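Long-range contact in spydx (Streptococcus pyogenes, PDB 2J43), which binds host lung glycogen through paired family 41 carbohydrate-binding modules, the part modelled here, and as a whole enzyme probably hydrolyses alpha-1,6-glucosidic linkages in pullulan and glycogen: residues A[165-170]-A[194-199]. Numbering follows the deposited sequence. Where two conformers were deposited one is given.
Sequences EGANEI and KELDNH
K194 runs alongside E169, both side chains heading the same way off neighbouring strand ends. From CB outward the lysine meets first the N168 carbonyl: its CB lies 3.5 Å from the backbone O of N168 and also packs on CG of E169; a bend at chi3 (81°) then brings CE to 3.4 Å from OE1 of E169. At the tip, NZ stays 4.3 Å from that oxygen, opposite charges close but short of a salt bridge. The stronger partner of the glutamate is K134, which takes OE2 in a salt bridge. Further along, L196 points at the other loop, and its CD1 branch rests against A167, 3.6 Å from A167 CB and just as near A167 O. No direct hydrogen bond joins the segments; a water does the work, donating to N168 O (2.7 Å) and weakly to K194 O while accepting from L196 N. N168 O also receives a CA-H...O contact from K194. OD2 of D135 takes hydrogen bonds from both N168 N and E169 N. This is surface packing where an antiparallel pair of strands, 170-176 and edge strand 191-193, frays into its flanking loops, within the second beta-sandwich module of this glycogen-binding tandem.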
ATOM      1  N   GLU A 165       0.130 -22.686   3.528  1.00 34.73           N
ATOM      2  CA  GLU A 165       0.342 -22.589   4.980  1.00 36.12           C
ATOM      3  C   GLU A 165       1.843 -22.569   5.153  1.00 35.37           C
ATOM      4  O   GLU A 165       2.535 -23.377   4.543  1.00 35.82           O
ATOM      5  CB  GLU A 165      -0.251 -23.828   5.717  1.00 37.61           C
ATOM      6  CG  GLU A 165       0.134 -24.004   7.201  1.00 41.75           C
ATOM      7  CD  GLU A 165       1.347 -24.941   7.499  1.00 47.52           C
ATOM      8  OE1 GLU A 165       1.612 -25.956   6.767  1.00 47.33           O
ATOM      9  OE2 GLU A 165       2.040 -24.683   8.533  1.00 49.79           O
ATOM     10  N   GLY A 166       2.347 -21.638   5.955  1.00 34.62           N
ATOM     11  CA  GLY A 166       3.770 -21.542   6.223  1.00 34.84           C
ATOM     12  C   GLY A 166       4.631 -21.045   5.089  1.00 34.76           C
ATOM     13  O   GLY A 166       5.832 -21.332   5.041  1.00 34.47           O
ATOM     14  N   ALA A 167       4.037 -20.270   4.175  1.00 35.10           N
ATOM     15  CA  ALA A 167       4.789 -19.791   3.023  1.00 34.89           C
ATOM     16  C   ALA A 167       5.928 -18.852   3.423  1.00 34.54           C
ATOM     17  O   ALA A 167       5.753 -17.957   4.260  1.00 35.57           O
ATOM     18  CB  ALA A 167       3.845 -19.102   2.008  1.00 35.30           C
ATOM     19  N   ASN A 168       7.083 -19.051   2.805  1.00 34.70           N
ATOM     20  CA  ASN A 168       8.245 -18.164   2.964  1.00 34.36           C
ATOM     21  C   ASN A 168       8.662 -17.422   1.711  1.00 32.55           C
ATOM     22  O   ASN A 168       9.147 -16.303   1.819  1.00 32.03           O
ATOM     23  CB  ASN A 168       9.479 -18.957   3.389  1.00 35.03           C
ATOM     24  CG  ASN A 168       9.311 -19.628   4.722  1.00 37.81           C
ATOM     25  OD1 ASN A 168       8.916 -18.992   5.701  1.00 40.34           O
ATOM     26  ND2 ASN A 168       9.607 -20.919   4.766  1.00 39.13           N
ATOM     27  N   GLU A 169       8.537 -18.061   0.536  1.00 29.90           N
ATOM     28  CA  GLU A 169       9.061 -17.515  -0.714  1.00 28.75           C
ATOM     29  C   GLU A 169       8.123 -17.835  -1.895  1.00 26.19           C
ATOM     30  O   GLU A 169       7.555 -18.924  -1.941  1.00 25.33           O
ATOM     31  CB  GLU A 169      10.452 -18.093  -0.965  1.00 29.89           C
ATOM     32  CG  GLU A 169      11.288 -17.286  -1.926  1.00 32.98           C
ATOM     33  CD  GLU A 169      12.761 -17.691  -1.913  1.00 36.45           C
ATOM     34  OE1 GLU A 169      13.348 -17.777  -0.814  1.00 38.43           O
ATOM     35  OE2 GLU A 169      13.322 -17.909  -3.019  1.00 39.72           O
ATOM     36  N   ILE A 170       7.886 -16.849  -2.757  1.00 24.06           N
ATOM     37  CA  ILE A 170       7.096 -17.054  -3.979  0.50 23.15           C
ATOM     38  C   ILE A 170       7.953 -16.653  -5.154  1.00 22.06           C
ATOM     39  O   ILE A 170       8.783 -15.772  -5.055  1.00 22.82           O
ATOM     40  CB  ILE A 170       5.756 -16.226  -3.960  0.50 23.15           C
ATOM     41  CG1 ILE A 170       4.896 -16.464  -5.209  0.50 23.73           C
ATOM     42  CG2 ILE A 170       6.022 -14.729  -3.899  0.50 22.58           C
ATOM     43  CD1 ILE A 170       3.552 -15.704  -5.163  0.50 22.83           C
ATOM     44  N   LYS A 194      10.276 -12.810  -0.845  1.00 28.17           N
ATOM     45  CA  LYS A 194      10.306 -13.558   0.409  1.00 29.99           C
ATOM     46  C   LYS A 194      10.086 -12.683   1.656  1.00 30.71           C
ATOM     47  O   LYS A 194      10.555 -13.038   2.733  1.00 32.90           O
ATOM     48  CB  LYS A 194      11.660 -14.294   0.532  1.00 30.76           C
ATOM     49  CG  LYS A 194      12.890 -13.407   0.441  1.00 33.12           C
ATOM     50  CD  LYS A 194      14.069 -13.969   1.255  1.00 38.20           C
ATOM     51  CE  LYS A 194      14.834 -15.053   0.533  1.00 39.48           C
ATOM     52  NZ  LYS A 194      16.173 -15.304   1.192  1.00 41.26           N
ATOM     53  N   GLU A 195       9.402 -11.557   1.521  1.00 31.38           N
ATOM     54  CA  GLU A 195       9.023 -10.741   2.684  1.00 32.51           C
ATOM     55  C   GLU A 195       7.514 -10.869   2.959  1.00 31.97           C
ATOM     56  O   GLU A 195       6.818  -9.878   3.138  1.00 31.47           O
ATOM     57  CB  GLU A 195       9.399  -9.251   2.463  1.00 33.37           C
ATOM     58  CG  GLU A 195      10.712  -8.952   1.735  1.00 37.66           C
ATOM     59  CD  GLU A 195      11.037  -7.451   1.675  1.00 41.40           C
ATOM     60  OE1 GLU A 195      10.250  -6.623   1.123  1.00 40.90           O
ATOM     61  OE2 GLU A 195      12.100  -7.084   2.211  1.00 46.71           O
ATOM     62  N   LEU A 196       6.983 -12.090   2.989  1.00 33.35           N
ATOM     63  CA  LEU A 196       5.525 -12.274   3.102  1.00 34.03           C
ATOM     64  C   LEU A 196       4.869 -11.867   4.434  1.00 35.90           C
ATOM     65  O   LEU A 196       3.642 -11.751   4.510  1.00 36.33           O
ATOM     66  CB  LEU A 196       5.128 -13.711   2.786  1.00 34.21           C
ATOM     67  CG  LEU A 196       5.526 -14.282   1.423  1.00 33.97           C
ATOM     68  CD1 LEU A 196       5.277 -15.803   1.413  1.00 35.81           C
ATOM     69  CD2 LEU A 196       4.776 -13.618   0.283  1.00 34.61           C
ATOM     70  N   ASP A 197       5.657 -11.675   5.483  1.00 37.10           N
ATOM     71  CA  ASP A 197       5.081 -11.332   6.783  1.00 38.04           C
ATOM     72  C   ASP A 197       4.760  -9.849   6.877  1.00 37.33           C
ATOM     73  O   ASP A 197       3.792  -9.474   7.545  1.00 38.50           O
ATOM     74  CB  ASP A 197       6.011 -11.764   7.918  1.00 39.18           C
ATOM     75  CG  ASP A 197       6.038 -13.271   8.110  1.00 41.85           C
ATOM     76  OD1 ASP A 197       5.257 -13.993   7.446  1.00 46.35           O
ATOM     77  OD2 ASP A 197       6.804 -13.830   8.921  1.00 47.25           O
ATOM     78  N   ASN A 198       5.535  -9.016   6.193  1.00 35.72           N
ATOM     79  CA  ASN A 198       5.271  -7.571   6.172  1.00 34.92           C
ATOM     80  C   ASN A 198       4.315  -7.102   5.077  1.00 32.21           C
ATOM     81  O   ASN A 198       3.825  -5.967   5.101  1.00 32.04           O
ATOM     82  CB  ASN A 198       6.574  -6.807   5.997  1.00 35.58           C
ATOM     83  CG  ASN A 198       7.540  -7.013   7.147  1.00 38.22           C
ATOM     84  OD1 ASN A 198       7.146  -7.373   8.256  1.00 41.87           O
ATOM     85  ND2 ASN A 198       8.824  -6.782   6.879  1.00 41.82           N
ATOM     86  N   HIS A 199       4.059  -7.961   4.097  1.00 29.73           N
ATOM     87  CA  HIS A 199       3.553  -7.467   2.826  1.00 27.53           C
ATOM     88  C   HIS A 199       2.549  -8.388   2.187  1.00 25.49           C
ATOM     89  O   HIS A 199       2.797  -9.575   2.004  1.00 25.84           O
ATOM     90  CB  HIS A 199       4.707  -7.254   1.872  1.00 26.90           C
ATOM     91  CG  HIS A 199       5.515  -6.041   2.190  1.00 28.50           C
ATOM     92  ND1 HIS A 199       5.060  -4.756   1.948  1.00 29.68           N
ATOM     93  CD2 HIS A 199       6.729  -5.913   2.771  1.00 26.64           C
ATOM     94  CE1 HIS A 199       5.982  -3.889   2.340  1.00 29.56           C
ATOM     95  NE2 HIS A 199       7.007  -4.567   2.842  1.00 28.07           N
TER
HETATM   96  O   HOH W   1       8.221 -14.699   3.846  1.00 39.44           O